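Local structure of Ent-copalyl diphosphate synthase (Streptomyces platensis, 5BP8) at residues A[412-417]-A[423-428]; A[431-436]-A[457-462]. The protein is a largely helical member of the terpene cyclase family, with a region related to the C-terminal domain of squalene-hopene cyclase. All coordinates share one frame; numbering follows the deposited sequence.

Contact 1 (A[412-417]-A[423-428]); sequences ALAEFG and AAVDRA
V425 sets one branch, CG2, against the flank of helix 402-416, where it meets L413 and A414 together. Its CG2 lies 3.8 Å from A414 N and 4.1 Å from A414 CB, so the methyl rests on backbone as much as on side chain. The same methyl is 4.1 Å from L413 CB, which completes a shallow seat made by two successive residues. V425 has CG1 anti to the backbone N (chi1 169°), which leaves CG2 anti to the carbonyl carbon and facing helix 402-416. The small side chain of A414 is consistent with the close approach, A414 CA and V425 CA being 6.3 Å apart. These two helices, joined by a short turn, form a helical hairpin of the kind from which the squalene-hopene cyclase C-terminal domain is built. On the inner side the packing continues: L413 reaches L384 and L385 of helix 370-386, and A424 also touches L385. T462 adds cover on A414. The solvent side is looser, with E415 exposed and taking no part in the contact, and the exposed D426 of helix 422-435 forming a salt bridge with R422 through OD1.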
ATOM      1  N   ALA A 412      -2.022  -2.267 -20.163  1.00 25.74           N
ATOM      2  CA  ALA A 412      -0.797  -2.914 -20.611  1.00 25.21           C
ATOM      3  C   ALA A 412      -1.099  -3.730 -21.880  1.00 26.34           C
ATOM      4  O   ALA A 412      -0.357  -3.648 -22.873  1.00 27.37           O
ATOM      5  CB  ALA A 412      -0.256  -3.816 -19.517  1.00 24.88           C
ATOM      6  N   LEU A 413      -2.170  -4.509 -21.834  1.00 26.08           N
ATOM      7  CA  LEU A 413      -2.576  -5.323 -22.996  1.00 27.11           C
ATOM      8  C   LEU A 413      -3.001  -4.490 -24.204  1.00 28.25           C
ATOM      9  O   LEU A 413      -2.788  -4.914 -25.356  1.00 29.04           O
ATOM     10  CB  LEU A 413      -3.685  -6.284 -22.623  1.00 27.51           C
ATOM     11  CG  LEU A 413      -3.275  -7.505 -21.806  1.00 27.37           C
ATOM     12  CD1 LEU A 413      -4.527  -8.104 -21.178  1.00 27.51           C
ATOM     13  CD2 LEU A 413      -2.520  -8.556 -22.608  1.00 26.75           C
ATOM     14  N   ALA A 414      -3.621  -3.339 -23.967  1.00 26.98           N
ATOM     15  CA  ALA A 414      -4.060  -2.461 -25.050  1.00 28.78           C
ATOM     16  C   ALA A 414      -2.864  -1.934 -25.857  1.00 29.63           C
ATOM     17  O   ALA A 414      -2.892  -1.898 -27.087  1.00 28.86           O
ATOM     18  CB  ALA A 414      -4.883  -1.303 -24.504  1.00 28.47           C
ATOM     19  N   GLU A 415      -1.815  -1.548 -25.157  1.00 27.94           N
ATOM     20  CA  GLU A 415      -0.657  -0.964 -25.800  1.00 30.10           C
ATOM     21  C   GLU A 415       0.355  -2.020 -26.310  1.00 29.38           C
ATOM     22  O   GLU A 415       1.027  -1.776 -27.328  1.00 28.74           O
ATOM     23  CB  GLU A 415       0.024   0.039 -24.849  1.00 32.19           C
ATOM     24  CG  GLU A 415       1.102   0.923 -25.497  1.00 34.61           C
ATOM     25  CD  GLU A 415       0.602   1.837 -26.623  1.00 37.30           C
ATOM     26  OE1 GLU A 415      -0.612   2.133 -26.708  1.00 38.50           O
ATOM     27  OE2 GLU A 415       1.457   2.266 -27.450  1.00 42.25           O
ATOM     28  N   PHE A 416       0.477  -3.166 -25.633  1.00 26.62           N
ATOM     29  CA  PHE A 416       1.576  -4.118 -25.931  1.00 27.38           C
ATOM     30  C   PHE A 416       1.176  -5.572 -26.124  1.00 27.06           C
ATOM     31  O   PHE A 416       2.049  -6.416 -26.273  1.00 27.21           O
ATOM     32  CB  PHE A 416       2.612  -4.066 -24.813  1.00 27.44           C
ATOM     33  CG  PHE A 416       3.227  -2.724 -24.651  1.00 28.03           C
ATOM     34  CD1 PHE A 416       4.070  -2.212 -25.633  1.00 28.67           C
ATOM     35  CD2 PHE A 416       2.937  -1.944 -23.551  1.00 27.27           C
ATOM     36  CE1 PHE A 416       4.629  -0.955 -25.499  1.00 29.14           C
ATOM     37  CE2 PHE A 416       3.491  -0.693 -23.419  1.00 27.53           C
ATOM     38  CZ  PHE A 416       4.334  -0.193 -24.389  1.00 28.17           C
ATOM     39  N   GLY A 417      -0.114  -5.875 -26.075  1.00 26.59           N
ATOM     40  CA  GLY A 417      -0.565  -7.251 -26.150  1.00 28.11           C
ATOM     41  C   GLY A 417      -0.796  -7.732 -27.579  1.00 31.10           C
ATOM     42  O   GLY A 417      -0.966  -8.930 -27.826  1.00 32.07           O
ATOM     43  N   ALA A 423      -9.886  -8.466 -27.565  1.00 39.19           N
ATOM     44  CA  ALA A 423     -11.166  -8.948 -27.031  1.00 40.00           C
ATOM     45  C   ALA A 423     -11.231  -8.716 -25.515  1.00 37.14           C
ATOM     46  O   ALA A 423     -12.253  -8.281 -24.978  1.00 33.01           O
ATOM     47  CB  ALA A 423     -11.356 -10.428 -27.329  1.00 41.33           C
ATOM     48  N   ALA A 424     -10.138  -9.052 -24.847  1.00 34.89           N
ATOM     49  CA  ALA A 424     -10.034  -8.899 -23.402  1.00 34.08           C
ATOM     50  C   ALA A 424     -10.134  -7.438 -22.967  1.00 33.75           C
ATOM     51  O   ALA A 424     -10.776  -7.102 -21.956  1.00 32.35           O
ATOM     52  CB  ALA A 424      -8.737  -9.504 -22.920  1.00 33.75           C
ATOM     53  N   VAL A 425      -9.468  -6.565 -23.707  1.00 30.99           N
ATOM     54  CA  VAL A 425      -9.552  -5.144 -23.439  1.00 31.29           C
ATOM     55  C   VAL A 425     -10.986  -4.645 -23.558  1.00 32.06           C
ATOM     56  O   VAL A 425     -11.452  -3.872 -22.706  1.00 30.81           O
ATOM     57  CB  VAL A 425      -8.641  -4.328 -24.374  1.00 31.63           C
ATOM     58  CG1 VAL A 425      -8.955  -2.847 -24.241  1.00 33.10           C
ATOM     59  CG2 VAL A 425      -7.171  -4.629 -24.087  1.00 31.08           C
ATOM     60  N   ASP A 426     -11.711  -5.075 -24.602  1.00 31.83           N
ATOM     61  CA  ASP A 426     -13.096  -4.657 -24.752  1.00 32.55           C
ATOM     62  C   ASP A 426     -13.972  -5.182 -23.609  1.00 29.63           C
ATOM     63  O   ASP A 426     -14.885  -4.497 -23.185  1.00 28.81           O
ATOM     64  CB  ASP A 426     -13.701  -5.132 -26.085  1.00 35.76           C
ATOM     65  CG  ASP A 426     -13.031  -4.518 -27.291  1.00 40.50           C
ATOM     66  OD1 ASP A 426     -12.433  -3.429 -27.172  1.00 45.61           O
ATOM     67  OD2 ASP A 426     -13.122  -5.122 -28.388  1.00 45.85           O
ATOM     68  N   ARG A 427     -13.701  -6.402 -23.142  1.00 29.79           N
ATOM     69  CA  ARG A 427     -14.462  -6.986 -22.037  1.00 30.00           C
ATOM     70  C   ARG A 427     -14.214  -6.194 -20.740  1.00 28.33           C
ATOM     71  O   ARG A 427     -15.114  -6.053 -19.919  1.00 26.79           O
ATOM     72  CB  ARG A 427     -14.054  -8.431 -21.783  1.00 32.44           C
ATOM     73  CG  ARG A 427     -14.534  -9.446 -22.820  1.00 36.56           C
ATOM     74  CD  ARG A 427     -14.619 -10.801 -22.133  1.00 40.73           C
ATOM     75  NE  ARG A 427     -13.406 -11.606 -22.245  1.00 45.08           N
ATOM     76  CZ  ARG A 427     -12.891 -12.372 -21.277  1.00 49.02           C
ATOM     77  NH1 ARG A 427     -13.413 -12.406 -20.036  1.00 47.65           N
ATOM     78  NH2 ARG A 427     -11.792 -13.077 -21.537  1.00 49.73           N
ATOM     79  N   ALA A 428     -12.987  -5.715 -20.569  1.00 25.90           N
ATOM     80  CA  ALA A 428     -12.652  -4.819 -19.431  1.00 25.21           C
ATOM     81  C   ALA A 428     -13.423  -3.490 -19.503  1.00 25.90           C
ATOM     82  O   ALA A 428     -13.973  -3.000 -18.489  1.00 25.84           O
ATOM     83  CB  ALA A 428     -11.156  -4.568 -19.365  1.00 25.14           C
TER

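Contact 2 (A[431-436]-A[457-462]); sequences WALATQ and QLLMRT
L459 carries this contact from the side of helix 449-461, its CD2 methyl touching both A432 and L433 of helix 422-435, which approach it from directions roughly at right angles. The nearer partner is A432, whose CB lies 4.1 Å from L459 CD2. The other is L433, which brings its own CD2 to 4.2 Å from L459 CD2, methyl against methyl. L459 has CG anti to the carbonyl carbon (chi1 -68°), and from there its CD2 branch extends to the neighbouring helix. A432 points its CB straight at helix 449-461 and is too short to go further, which leaves the longer leucine to bridge a separation of 7.8 Å between A432 CA and L459 CA. L433 starts at an angle to that helix, but the end of its side chain swings closer.

Apolar packing between successive helices of this sort suits the predominantly helical architecture of the squalene-hopene cyclase C-terminal domain. Helix 469-484 closes one flank, with S474 touching both L433 and L459. Several polar groups nearby are satisfied locally, whereas Q436 reaches S474 of helix 469-484. T435 OG1 gives its proton to W431 O at 2.8 Å, approaching from 27° off the carbonyl plane, and T435 CG2 sits over one face of the W431 ring, toward its rim. Just past the end of helix 449-461, T462 OG1 turns back to donate to L458 O at 2.6 Å. A432 O accepts a hydrogen bond from W442 NE1.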
ATOM      1  N   TRP A 431     -16.970  -4.076 -18.573  1.00 26.25           N
ATOM      2  CA  TRP A 431     -17.057  -4.194 -17.115  1.00 25.14           C
ATOM      3  C   TRP A 431     -17.044  -2.823 -16.455  1.00 24.62           C
ATOM      4  O   TRP A 431     -17.800  -2.554 -15.500  1.00 25.44           O
ATOM      5  CB  TRP A 431     -15.921  -5.076 -16.605  1.00 25.42           C
ATOM      6  CG  TRP A 431     -15.859  -5.218 -15.129  1.00 24.48           C
ATOM      7  CD1 TRP A 431     -16.580  -6.075 -14.363  1.00 25.18           C
ATOM      8  CD2 TRP A 431     -15.019  -4.486 -14.234  1.00 24.14           C
ATOM      9  NE1 TRP A 431     -16.226  -5.945 -13.033  1.00 24.05           N
ATOM     10  CE2 TRP A 431     -15.287  -4.963 -12.924  1.00 24.05           C
ATOM     11  CE3 TRP A 431     -14.068  -3.484 -14.402  1.00 23.49           C
ATOM     12  CZ2 TRP A 431     -14.627  -4.469 -11.795  1.00 24.05           C
ATOM     13  CZ3 TRP A 431     -13.411  -2.997 -13.277  1.00 23.11           C
ATOM     14  CH2 TRP A 431     -13.692  -3.497 -11.998  1.00 23.33           C
ATOM     15  N   ALA A 432     -16.211  -1.936 -16.969  1.00 23.62           N
ATOM     16  CA  ALA A 432     -16.217  -0.571 -16.506  1.00 23.93           C
ATOM     17  C   ALA A 432     -17.578   0.081 -16.677  1.00 24.15           C
ATOM     18  O   ALA A 432     -18.087   0.695 -15.755  1.00 23.39           O
ATOM     19  CB  ALA A 432     -15.125   0.250 -17.187  1.00 23.25           C
ATOM     20  N   LEU A 433     -18.213  -0.064 -17.843  1.00 24.42           N
ATOM     21  CA  LEU A 433     -19.488   0.600 -18.049  1.00 25.39           C
ATOM     22  C   LEU A 433     -20.530   0.021 -17.098  1.00 25.33           C
ATOM     23  O   LEU A 433     -21.380   0.733 -16.570  1.00 25.22           O
ATOM     24  CB  LEU A 433     -19.962   0.433 -19.509  1.00 26.84           C
ATOM     25  CG  LEU A 433     -19.084   1.039 -20.593  1.00 28.11           C
ATOM     26  CD1 LEU A 433     -19.639   0.725 -21.972  1.00 29.99           C
ATOM     27  CD2 LEU A 433     -18.980   2.538 -20.409  1.00 28.88           C
ATOM     28  N   ALA A 434     -20.453  -1.285 -16.890  1.00 25.61           N
ATOM     29  CA  ALA A 434     -21.439  -2.000 -16.107  1.00 26.47           C
ATOM     30  C   ALA A 434     -21.339  -1.697 -14.618  1.00 25.54           C
ATOM     31  O   ALA A 434     -22.316  -1.865 -13.894  1.00 26.40           O
ATOM     32  CB  ALA A 434     -21.272  -3.484 -16.323  1.00 27.79           C
ATOM     33  N   THR A 435     -20.163  -1.286 -14.168  1.00 23.99           N
ATOM     34  CA  THR A 435     -19.924  -1.076 -12.730  1.00 24.20           C
ATOM     35  C   THR A 435     -19.943   0.380 -12.294  1.00 24.02           C
ATOM     36  O   THR A 435     -19.807   0.674 -11.093  1.00 24.19           O
ATOM     37  CB  THR A 435     -18.567  -1.669 -12.315  1.00 23.25           C
ATOM     38  OG1 THR A 435     -17.526  -1.135 -13.133  1.00 22.79           O
ATOM     39  CG2 THR A 435     -18.578  -3.190 -12.395  1.00 24.57           C
ATOM     40  N   GLN A 436     -20.101   1.301 -13.246  1.00 24.61           N
ATOM     41  CA  GLN A 436     -20.132   2.719 -12.904  1.00 24.26           C
ATOM     42  C   GLN A 436     -21.295   3.043 -11.962  1.00 24.22           C
ATOM     43  O   GLN A 436     -22.395   2.541 -12.140  1.00 23.97           O
ATOM     44  CB  GLN A 436     -20.197   3.578 -14.169  1.00 24.83           C
ATOM     45  CG  GLN A 436     -19.966   5.044 -13.912  1.00 24.93           C
ATOM     46  CD  GLN A 436     -19.852   5.850 -15.179  1.00 26.58           C
ATOM     47  OE1 GLN A 436     -20.332   5.442 -16.253  1.00 28.13           O
ATOM     48  NE2 GLN A 436     -19.179   6.985 -15.079  1.00 27.36           N
ATOM     49  N   GLN A 457      -9.298   6.697 -17.231  1.00 24.71           N
ATOM     50  CA  GLN A 457      -8.102   6.389 -18.022  1.00 25.94           C
ATOM     51  C   GLN A 457      -8.286   5.178 -18.912  1.00 26.61           C
ATOM     52  O   GLN A 457      -7.943   5.233 -20.098  1.00 26.35           O
ATOM     53  CB  GLN A 457      -6.897   6.110 -17.146  1.00 28.20           C
ATOM     54  CG  GLN A 457      -6.360   7.320 -16.430  1.00 30.10           C
ATOM     55  CD  GLN A 457      -5.075   7.007 -15.694  1.00 33.57           C
ATOM     56  OE1 GLN A 457      -4.143   6.421 -16.269  1.00 34.55           O
ATOM     57  NE2 GLN A 457      -5.012   7.404 -14.419  1.00 35.08           N
ATOM     58  N   LEU A 458      -8.812   4.088 -18.344  1.00 25.85           N
ATOM     59  CA  LEU A 458      -9.064   2.867 -19.100  0.60 24.66           C
ATOM     60  C   LEU A 458      -9.939   3.164 -20.303  1.00 27.06           C
ATOM     61  O   LEU A 458      -9.611   2.768 -21.434  1.00 27.70           O
ATOM     62  CB  LEU A 458      -9.728   1.799 -18.226  0.60 23.09           C
ATOM     63  CG  LEU A 458     -10.119   0.477 -18.895  0.60 22.96           C
ATOM     64  CD1 LEU A 458      -8.983  -0.104 -19.710  0.60 24.19           C
ATOM     65  CD2 LEU A 458     -10.590  -0.553 -17.871  0.60 22.70           C
ATOM     66  N   LEU A 459     -11.069   3.840 -20.064  1.00 27.30           N
ATOM     67  CA  LEU A 459     -12.031   4.110 -21.129  1.00 29.52           C
ATOM     68  C   LEU A 459     -11.462   5.022 -22.213  1.00 30.44           C
ATOM     69  O   LEU A 459     -11.638   4.746 -23.413  1.00 31.27           O
ATOM     70  CB  LEU A 459     -13.315   4.710 -20.558  1.00 29.77           C
ATOM     71  CG  LEU A 459     -14.170   3.784 -19.684  1.00 29.75           C
ATOM     72  CD1 LEU A 459     -15.288   4.575 -19.016  1.00 29.78           C
ATOM     73  CD2 LEU A 459     -14.754   2.631 -20.482  1.00 30.74           C
HETATM   74  N   MSE A 460     -10.775   6.082 -21.807  1.00 29.59           N
HETATM   75  CA  MSE A 460     -10.206   7.032 -22.778  1.00 31.85           C
HETATM   76  C   MSE A 460      -9.051   6.441 -23.544  1.00 33.56           C
HETATM   77  O   MSE A 460      -8.978   6.576 -24.796  1.00 34.06           O
HETATM   78  CB  MSE A 460      -9.839   8.348 -22.108  1.00 31.83           C
HETATM   79  CG  MSE A 460     -11.037   9.100 -21.550  1.00 33.25           C
HETATM   80 SE   MSE A 460     -12.309   9.685 -22.942  0.65 39.15          SE
HETATM   81  CE  MSE A 460     -13.365   8.119 -23.402  1.00 41.31           C
ATOM     82  N   ARG A 461      -8.142   5.766 -22.855  1.00 32.94           N
ATOM     83  CA  ARG A 461      -6.942   5.265 -23.525  1.00 35.38           C
ATOM     84  C   ARG A 461      -7.210   4.083 -24.463  1.00 37.64           C
ATOM     85  O   ARG A 461      -6.410   3.831 -25.379  1.00 37.58           O
ATOM     86  CB  ARG A 461      -5.845   4.933 -22.528  1.00 35.66           C
ATOM     87  CG  ARG A 461      -5.236   6.172 -21.862  1.00 36.17           C
ATOM     88  CD  ARG A 461      -4.409   5.840 -20.632  1.00 37.54           C
ATOM     89  NE  ARG A 461      -3.260   4.974 -20.887  1.00 40.38           N
ATOM     90  CZ  ARG A 461      -2.441   4.522 -19.931  1.00 40.41           C
ATOM     91  NH1 ARG A 461      -2.620   4.851 -18.648  1.00 42.95           N
ATOM     92  NH2 ARG A 461      -1.448   3.733 -20.250  1.00 43.31           N
ATOM     93  N   THR A 462      -8.327   3.382 -24.271  1.00 36.63           N
ATOM     94  CA  THR A 462      -8.630   2.199 -25.082  1.00 38.47           C
ATOM     95  C   THR A 462      -9.745   2.463 -26.075  1.00 40.11           C
ATOM     96  O   THR A 462     -10.244   1.539 -26.701  1.00 44.59           O
ATOM     97  CB  THR A 462      -9.001   0.983 -24.208  1.00 36.90           C
ATOM     98  OG1 THR A 462     -10.210   1.237 -23.481  1.00 37.60           O
ATOM     99  CG2 THR A 462      -7.866   0.641 -23.269  1.00 36.83           C
TER

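Contacts 1 and 2 lie in series along the chain, the first closing before the second opens, and their centres are about 12 Å apart on the same side of the chain's centre. Helix 422-435 belongs to both: its earlier part packs on helix 402-416, its later part on helix 449-461. The two contacts also touch directly, because T462 CG2 lies 3.8 Å from both A414 CB and V425 CG1. The residue that follows helix 449-461, T462, thus packs against both helices of contact 1. The three successive helices pack against one another as a cluster within the region related to squalene-hopene cyclase, with helix 449-461 also touching helix 402-416.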